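Local coordinates for nicotinate-nucleotide diphosphorylase (Carboxylating) (Streptococcus pyogenes GA06023, PDB 5HUO), which catalyses the decarboxylating transfer of a phosphoribosyl group from 5-phospho-alpha-D-ribose 1-diphosphate to quinolinate, yielding nicotinate ribonucleotide for NAD(+) synthesis, at residues A[35-40]-A[170-175]; A[268-273]-A[280-285]. One frame throughout, in Å; residues are numbered along the deposited sequence.

Two small contacts from different regions of one chain show how chemistry can differ with place in the fold. Contact 1 joins helices far apart in sequence, 35-49 and 171-180, with its centre about 11 Å from the centre of the chain. Contact 2 is a local fold-back, strand 267-271 meeting the loop that follows it, centred about 19 Å from the chain centre. They share no secondary-structure element, and their own centres are about 30 Å apart. Both are partly buried and of similar area. Contact 1 is mainly apolar and borders another subunit; contact 2 grades from a buried cysteine and phenylalanine to backbone oxygens beside an arginine.

Contact 1: residues A[35-40]-A[170-175]; sequences PFQIDD and LRLFEK
Leu-172 meets Gln-37 where the first turns of two helices, 35-49 and 171-180, face each other. The leucine's two methyls divide the glutamine between them: Leu-172 CD1 lies 3.6 Å from the amide nitrogen NE2 of Gln-37, while CD2 sits 3.9 Å from CB of Gln-37, near the root of the side chain. With CG anti to the backbone N (chi1 -174°), Leu-172 reaches out from its helix and crosses the extended glutamine at roughly a right angle. Its contact with NE2 is plain packing, since that nitrogen donates a hydrogen bond to Ser-52 O of a second subunit and OE1 accepts one from Thr-34 N. The amide is thus gripped at both ends, which fixes its rotation beside the leucine.

One residue further along both helices, Ile-38 presents its CG2 branch to Phe-173. The approach to the ring is oblique, and Ile-38 CG2 is 3.5 Å from both CE2 and CZ of Phe-173, with Ile-38 CB close behind at 3.7 Å from Phe-173 CZ. The longer CG1 branch leads away from the helix bearing Phe-173. The phenylalanine spans the gap because its ring reaches further than its CB direction suggests; the CA atoms of Ile-38 and Phe-173 remain 8.4 Å apart. Leu-33, Thr-41 and, on helix 122-153, Leu-139 also touch the Phe-173 side chain.

No hydrogen bond crosses between the segments, and the direct contact is mainly side-chain packing. The arrangement is an interhelical contact of the two-domain quinolinate phosphoribosyltransferase fold, in which a helix near the N-terminus packs on a helix of the C-terminal family region beside a subunit interface, where Gln-37 NE2 bonds to a second subunit.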
ATOM      1  N   PRO A  35      13.786  11.222   6.037  1.00103.34           N
ATOM      2  CA  PRO A  35      12.367  11.129   5.582  1.00103.11           C
ATOM      3  C   PRO A  35      12.011   9.797   4.970  1.00103.35           C
ATOM      4  O   PRO A  35      10.919   9.294   5.144  1.00102.42           O
ATOM      5  CB  PRO A  35      12.280  12.200   4.512  1.00105.66           C
ATOM      6  CG  PRO A  35      13.230  13.224   4.992  1.00106.35           C
ATOM      7  CD  PRO A  35      14.406  12.458   5.501  1.00105.66           C
ATOM      8  N   PHE A  36      12.942   9.222   4.250  1.00104.94           N
ATOM      9  CA  PHE A  36      12.725   7.895   3.729  1.00105.58           C
ATOM     10  C   PHE A  36      12.276   6.892   4.802  1.00103.39           C
ATOM     11  O   PHE A  36      11.433   6.012   4.570  1.00103.75           O
ATOM     12  CB  PHE A  36      13.995   7.363   3.121  1.00107.30           C
ATOM     13  CG  PHE A  36      13.896   5.909   2.823  1.00107.93           C
ATOM     14  CD1 PHE A  36      13.223   5.490   1.686  1.00110.37           C
ATOM     15  CD2 PHE A  36      14.436   4.950   3.719  1.00106.45           C
ATOM     16  CE1 PHE A  36      13.105   4.139   1.423  1.00111.46           C
ATOM     17  CE2 PHE A  36      14.330   3.612   3.471  1.00107.43           C
ATOM     18  CZ  PHE A  36      13.633   3.197   2.321  1.00109.97           C
ATOM     19  N   GLN A  37      12.910   6.983   5.950  1.00101.64           N
ATOM     20  CA  GLN A  37      12.604   6.106   7.044  1.00100.01           C
ATOM     21  C   GLN A  37      11.288   6.396   7.703  1.00 98.70           C
ATOM     22  O   GLN A  37      10.606   5.473   8.156  1.00 98.31           O
ATOM     23  CB  GLN A  37      13.649   6.240   8.117  1.00 98.95           C
ATOM     24  CG  GLN A  37      14.914   5.444   7.938  1.00 99.77           C
ATOM     25  CD  GLN A  37      15.959   5.757   9.005  1.00 99.00           C
ATOM     26  OE1 GLN A  37      16.301   6.892   9.219  1.00 99.03           O
ATOM     27  NE2 GLN A  37      16.500   4.722   9.646  1.00 98.75           N
ATOM     28  N   ILE A  38      10.911   7.674   7.805  1.00 98.28           N
ATOM     29  CA  ILE A  38       9.738   8.067   8.696  1.00 96.84           C
ATOM     30  C   ILE A  38       8.462   8.520   8.011  1.00 97.30           C
ATOM     31  O   ILE A  38       7.391   8.398   8.547  1.00 96.46           O
ATOM     32  CB  ILE A  38      10.152   9.121   9.729  1.00 95.94           C
ATOM     33  CG1 ILE A  38      10.468  10.442   9.027  1.00 97.08           C
ATOM     34  CG2 ILE A  38      11.347   8.666  10.507  1.00 95.67           C
ATOM     35  CD1 ILE A  38      10.781  11.580   9.979  1.00 96.82           C
ATOM     36  N   ASP A  39       8.596   8.982   6.776  1.00 99.01           N
ATOM     37  CA  ASP A  39       7.448   9.555   6.069  1.00 99.84           C
ATOM     38  C   ASP A  39       6.171   8.704   6.055  1.00 99.73           C
ATOM     39  O   ASP A  39       5.104   9.222   6.352  1.00 99.08           O
ATOM     40  CB  ASP A  39       7.817   9.939   4.657  1.00102.40           C
ATOM     41  CG  ASP A  39       8.528  11.275   4.571  1.00103.11           C
ATOM     42  OD1 ASP A  39       8.981  11.824   5.598  1.00101.69           O
ATOM     43  OD2 ASP A  39       8.665  11.774   3.411  1.00105.65           O
ATOM     44  N   ASP A  40       6.255   7.424   5.683  1.00100.72           N
ATOM     45  CA  ASP A  40       5.033   6.606   5.581  1.00101.36           C
ATOM     46  C   ASP A  40       4.318   6.494   6.882  1.00 99.44           C
ATOM     47  O   ASP A  40       3.094   6.557   6.922  1.00 99.55           O
ATOM     48  CB  ASP A  40       5.310   5.231   5.043  1.00104.39           C
ATOM     49  CG  ASP A  40       5.578   5.240   3.554  1.00109.75           C
ATOM     50  OD1 ASP A  40       5.024   6.114   2.816  1.00113.00           O
ATOM     51  OD2 ASP A  40       6.392   4.393   3.106  1.00114.18           O
ATOM     52  N   LEU A 170       6.783   0.933  15.603  1.00 90.55           N
ATOM     53  CA  LEU A 170       7.557   2.110  15.906  1.00 89.87           C
ATOM     54  C   LEU A 170       9.007   1.747  16.393  1.00 89.48           C
ATOM     55  O   LEU A 170       9.707   2.617  16.898  1.00 88.98           O
ATOM     56  CB  LEU A 170       6.890   2.987  16.962  1.00 89.46           C
ATOM     57  CG  LEU A 170       5.556   3.574  16.590  1.00 89.87           C
ATOM     58  CD1 LEU A 170       4.928   4.300  17.773  1.00 89.55           C
ATOM     59  CD2 LEU A 170       5.754   4.547  15.431  1.00 90.05           C
ATOM     60  N   ARG A 171       9.442   0.527  16.178  1.00 89.84           N
ATOM     61  CA  ARG A 171      10.740   0.085  16.697  1.00 89.65           C
ATOM     62  C   ARG A 171      11.907   1.003  16.304  1.00 89.40           C
ATOM     63  O   ARG A 171      12.691   1.403  17.119  1.00 89.05           O
ATOM     64  CB  ARG A 171      11.068  -1.351  16.269  1.00 90.28           C
ATOM     65  CG  ARG A 171      12.332  -1.850  16.867  1.00 90.23           C
ATOM     66  CD  ARG A 171      12.466  -3.328  16.682  1.00 90.92           C
ATOM     67  NE  ARG A 171      11.515  -4.072  17.478  1.00 91.10           N
ATOM     68  CZ  ARG A 171      11.241  -5.370  17.315  1.00 91.83           C
ATOM     69  NH1 ARG A 171      11.792  -6.093  16.366  1.00 92.43           N
ATOM     70  NH2 ARG A 171      10.347  -5.973  18.085  1.00 92.06           N
ATOM     71  N   LEU A 172      11.941   1.346  15.053  1.00 89.72           N
ATOM     72  CA  LEU A 172      12.915   2.260  14.539  1.00 89.66           C
ATOM     73  C   LEU A 172      13.044   3.538  15.344  1.00 89.07           C
ATOM     74  O   LEU A 172      14.156   4.047  15.561  1.00 88.96           O
ATOM     75  CB  LEU A 172      12.486   2.641  13.134  1.00 90.18           C
ATOM     76  CG  LEU A 172      13.413   3.488  12.330  1.00 90.39           C
ATOM     77  CD1 LEU A 172      14.638   2.631  11.943  1.00 90.80           C
ATOM     78  CD2 LEU A 172      12.683   3.902  11.097  1.00 91.00           C
ATOM     79  N   PHE A 173      11.910   4.083  15.719  1.00 88.85           N
ATOM     80  CA  PHE A 173      11.837   5.412  16.354  1.00 88.42           C
ATOM     81  C   PHE A 173      12.277   5.250  17.802  1.00 88.05           C
ATOM     82  O   PHE A 173      12.992   6.082  18.350  1.00 87.85           O
ATOM     83  CB  PHE A 173      10.411   6.012  16.342  1.00 88.44           C
ATOM     84  CG  PHE A 173       9.876   6.369  14.980  1.00 88.96           C
ATOM     85  CD1 PHE A 173       9.320   5.434  14.172  1.00 89.52           C
ATOM     86  CD2 PHE A 173       9.865   7.648  14.540  1.00 89.05           C
ATOM     87  CE1 PHE A 173       8.832   5.763  12.912  1.00 90.20           C
ATOM     88  CE2 PHE A 173       9.404   7.972  13.280  1.00 89.70           C
ATOM     89  CZ  PHE A 173       8.892   7.027  12.456  1.00 90.29           C
ATOM     90  N   GLU A 174      11.840   4.186  18.416  1.00 88.09           N
ATOM     91  CA  GLU A 174      12.177   3.904  19.809  1.00 87.93           C
ATOM     92  C   GLU A 174      13.650   3.571  19.941  1.00 88.08           C
ATOM     93  O   GLU A 174      14.318   4.025  20.831  1.00 88.00           O
ATOM     94  CB  GLU A 174      11.285   2.802  20.360  1.00 88.12           C
ATOM     95  CG  GLU A 174       9.821   3.246  20.356  1.00 88.10           C
ATOM     96  CD  GLU A 174       8.873   2.259  21.000  1.00 88.39           C
ATOM     97  OE1 GLU A 174       9.191   1.030  21.097  1.00 88.71           O
ATOM     98  OE2 GLU A 174       7.780   2.696  21.427  1.00 88.42           O
ATOM     99  N   LYS A 175      14.180   2.828  18.996  1.00 88.40           N
ATOM    100  CA  LYS A 175      15.612   2.486  19.020  1.00 88.70           C
ATOM    101  C   LYS A 175      16.395   3.777  18.967  1.00 88.59           C
ATOM    102  O   LYS A 175      17.446   3.905  19.593  1.00 88.78           O
ATOM    103  CB  LYS A 175      15.974   1.566  17.865  1.00 89.18           C
ATOM    104  CG  LYS A 175      15.338   0.180  18.013  1.00 89.45           C
ATOM    105  CD  LYS A 175      16.275  -0.826  18.682  1.00 89.86           C
ATOM    106  CE  LYS A 175      15.532  -2.103  19.036  1.00 90.16           C
ATOM    107  NZ  LYS A 175      16.428  -3.150  19.590  1.00 90.74           N
TER

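Contact 2: residues A[268-273]-A[280-285]; sequences IECSGN and SRFRGL
The backbones of Cys-270, on strand 267-271, and Phe-282, at the end of a 3-10 turn, come no closer than 8.5 Å between CA atoms, and a type II beta turn from Phe-282 to Leu-285 then redirects the chain. Side chains fill the interval. The Cys-270 side chain sets off toward segment 280-285, and its CB approaches CE1 of Phe-282 to 3.6 Å. Cys-270 SG is slightly further from Phe-282 CE1, at 3.9 Å. The sulfur stands 5.0 Å from the centroid of the Phe-282 ring and 65° off the ring normal, an oblique sulfur-aromatic contact. A chi1 of -56° swings the Phe-282 ring to where its CE1 meets Cys-270 CB.

Arg-281 works at the outer end. Its CG lies over one face of the neighbouring Phe-282 ring, offset toward the rim, and the chain bends at chi3 (141°) so that the guanidinium turns its edge to the backbone beyond the strand. There Arg-281 NH1 is 2.8 Å from Asn-273 O and 3.6 Å from Gly-272 O, both near the guanidinium plane. The Asn-273 side chain crosses that of Arg-281 at about a right angle. A sulfate ion, probably from the crystallisation liquor, lies about 5 Å from Gly-272 and may mark an anion-binding pocket near the end of the strand.

The loop, with its 3-10 segment, connects strand 267-271 to strand 289-291, its parallel neighbour in the alpha/beta barrel of the C-terminal domain. Phe-282 packs on Val-290 of that second strand, which also touches Cys-270, while Arg-281 and Cys-270 meet Leu-252 and Ile-255 of helix 252-262.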
ATOM      1  N   ILE A 268      29.747 -10.087  27.675  1.00112.74           N
ATOM      2  CA  ILE A 268      28.828 -10.467  28.742  1.00116.00           C
ATOM      3  C   ILE A 268      27.760  -9.431  28.878  1.00114.20           C
ATOM      4  O   ILE A 268      28.050  -8.238  29.046  1.00115.32           O
ATOM      5  CB  ILE A 268      29.508 -10.695  30.100  1.00120.90           C
ATOM      6  CG1 ILE A 268      30.678 -11.688  29.976  1.00125.17           C
ATOM      7  CG2 ILE A 268      28.500 -11.209  31.131  1.00122.15           C
ATOM      8  CD1 ILE A 268      31.613 -11.697  31.202  1.00131.04           C
ATOM      9  N   GLU A 269      26.529  -9.917  28.795  1.00112.10           N
ATOM     10  CA  GLU A 269      25.320  -9.104  28.984  1.00112.21           C
ATOM     11  C   GLU A 269      24.590  -9.599  30.227  1.00115.37           C
ATOM     12  O   GLU A 269      24.476 -10.810  30.406  1.00123.00           O
ATOM     13  CB  GLU A 269      24.389  -9.195  27.766  1.00108.24           C
ATOM     14  CG  GLU A 269      22.915  -8.774  28.000  1.00107.04           C
ATOM     15  CD  GLU A 269      22.027  -8.818  26.719  1.00105.47           C
ATOM     16  OE1 GLU A 269      20.886  -8.278  26.709  1.00101.70           O
ATOM     17  OE2 GLU A 269      22.482  -9.390  25.687  1.00102.29           O
ATOM     18  N   CYS A 270      24.137  -8.686  31.078  1.00112.84           N
ATOM     19  CA  CYS A 270      23.218  -9.045  32.121  1.00115.44           C
ATOM     20  C   CYS A 270      21.848  -8.556  31.732  1.00113.89           C
ATOM     21  O   CYS A 270      21.675  -7.460  31.244  1.00112.58           O
ATOM     22  CB  CYS A 270      23.612  -8.476  33.466  1.00118.91           C
ATOM     23  SG  CYS A 270      24.995  -9.363  34.235  1.00126.77           S
ATOM     24  N   SER A 271      20.838  -9.365  32.015  1.00117.24           N
ATOM     25  CA  SER A 271      19.445  -9.004  31.687  1.00116.32           C
ATOM     26  C   SER A 271      18.440  -9.630  32.634  1.00119.89           C
ATOM     27  O   SER A 271      18.771 -10.523  33.410  1.00122.80           O
ATOM     28  CB  SER A 271      19.134  -9.442  30.299  1.00115.22           C
ATOM     29  OG  SER A 271      17.802  -9.114  29.963  1.00115.08           O
ATOM     30  N   GLY A 272      17.261  -9.041  32.629  1.00122.72           N
ATOM     31  CA  GLY A 272      16.152  -9.452  33.500  1.00129.45           C
ATOM     32  C   GLY A 272      16.092  -8.784  34.879  1.00134.05           C
ATOM     33  O   GLY A 272      17.108  -8.742  35.611  1.00130.41           O
ATOM     34  N   ASN A 273      14.887  -8.307  35.236  1.00140.42           N
ATOM     35  CA  ASN A 273      14.646  -7.600  36.519  1.00147.58           C
ATOM     36  C   ASN A 273      15.614  -6.428  36.642  1.00144.20           C
ATOM     37  O   ASN A 273      16.415  -6.358  37.582  1.00137.41           O
ATOM     38  CB  ASN A 273      14.796  -8.566  37.741  1.00157.07           C
ATOM     39  CG  ASN A 273      14.273  -7.970  39.069  1.00164.04           C
ATOM     40  OD1 ASN A 273      13.114  -7.536  39.163  1.00170.05           O
ATOM     41  ND2 ASN A 273      15.121  -7.968  40.102  1.00163.02           N
ATOM     42  N   SER A 280      21.698  -0.132  39.637  1.00127.76           N
ATOM     43  CA  SER A 280      22.959   0.288  40.318  1.00128.43           C
ATOM     44  C   SER A 280      23.784  -0.891  40.853  1.00129.74           C
ATOM     45  O   SER A 280      24.992  -0.798  40.997  1.00128.35           O
ATOM     46  CB  SER A 280      22.644   1.239  41.439  1.00130.72           C
ATOM     47  OG  SER A 280      21.743   0.612  42.326  1.00136.57           O
ATOM     48  N   ARG A 281      23.130  -2.026  41.048  1.00132.94           N
ATOM     49  CA  ARG A 281      23.802  -3.258  41.525  1.00136.73           C
ATOM     50  C   ARG A 281      24.919  -3.732  40.600  1.00133.99           C
ATOM     51  O   ARG A 281      25.820  -4.439  41.020  1.00141.65           O
ATOM     52  CB  ARG A 281      22.808  -4.419  41.772  1.00140.82           C
ATOM     53  CG  ARG A 281      22.360  -5.179  40.546  1.00143.57           C
ATOM     54  CD  ARG A 281      21.547  -6.443  40.838  1.00149.95           C
ATOM     55  NE  ARG A 281      20.449  -6.559  39.839  1.00155.48           N
ATOM     56  CZ  ARG A 281      19.799  -7.644  39.382  1.00160.55           C
ATOM     57  NH1 ARG A 281      18.837  -7.461  38.452  1.00156.37           N
ATOM     58  NH2 ARG A 281      20.076  -8.889  39.792  1.00165.74           N
ATOM     59  N   PHE A 282      24.840  -3.381  39.327  1.00127.27           N
ATOM     60  CA  PHE A 282      25.833  -3.808  38.347  1.00122.97           C
ATOM     61  C   PHE A 282      27.046  -2.902  38.353  1.00122.80           C
ATOM     62  O   PHE A 282      28.034  -3.194  37.696  1.00120.81           O
ATOM     63  CB  PHE A 282      25.235  -3.902  36.942  1.00118.61           C
ATOM     64  CG  PHE A 282      24.051  -4.790  36.872  1.00117.60           C
ATOM     65  CD1 PHE A 282      24.201  -6.147  36.712  1.00120.02           C
ATOM     66  CD2 PHE A 282      22.787  -4.273  36.975  1.00117.40           C
ATOM     67  CE1 PHE A 282      23.092  -6.989  36.652  1.00121.54           C
ATOM     68  CE2 PHE A 282      21.672  -5.084  36.912  1.00119.60           C
ATOM     69  CZ  PHE A 282      21.818  -6.448  36.754  1.00121.02           C
ATOM     70  N   ARG A 283      26.985  -1.800  39.088  1.00124.23           N
ATOM     71  CA  ARG A 283      28.106  -0.844  39.089  1.00126.98           C
ATOM     72  C   ARG A 283      29.444  -1.518  39.383  1.00131.02           C
ATOM     73  O   ARG A 283      29.573  -2.327  40.299  1.00136.01           O
ATOM     74  CB  ARG A 283      27.890   0.272  40.076  1.00129.47           C
ATOM     75  CG  ARG A 283      28.876   1.402  39.876  1.00131.49           C
ATOM     76  CD  ARG A 283      28.580   2.521  40.852  1.00134.88           C
ATOM     77  NE  ARG A 283      27.343   3.231  40.531  1.00134.27           N
ATOM     78  CZ  ARG A 283      26.478   3.721  41.416  1.00134.47           C
ATOM     79  NH1 ARG A 283      26.669   3.582  42.705  1.00138.90           N
ATOM     80  NH2 ARG A 283      25.407   4.358  40.993  1.00132.67           N
ATOM     81  N   GLY A 284      30.420  -1.225  38.543  1.00132.06           N
ATOM     82  CA  GLY A 284      31.777  -1.744  38.724  1.00134.21           C
ATOM     83  C   GLY A 284      32.092  -3.180  38.311  1.00135.02           C
ATOM     84  O   GLY A 284      33.245  -3.576  38.396  1.00137.47           O
ATOM     85  N   LEU A 285      31.109  -3.957  37.859  1.00133.11           N
ATOM     86  CA  LEU A 285      31.400  -5.315  37.334  1.00133.08           C
ATOM     87  C   LEU A 285      32.064  -5.265  35.965  1.00130.46           C
ATOM     88  O   LEU A 285      31.944  -4.311  35.236  1.00124.06           O
ATOM     89  CB  LEU A 285      30.170  -6.209  37.240  1.00132.13           C
ATOM     90  CG  LEU A 285      29.303  -6.195  38.492  1.00136.22           C
ATOM     91  CD1 LEU A 285      28.103  -7.121  38.381  1.00134.23           C
ATOM     92  CD2 LEU A 285      30.143  -6.538  39.728  1.00141.06           C
TER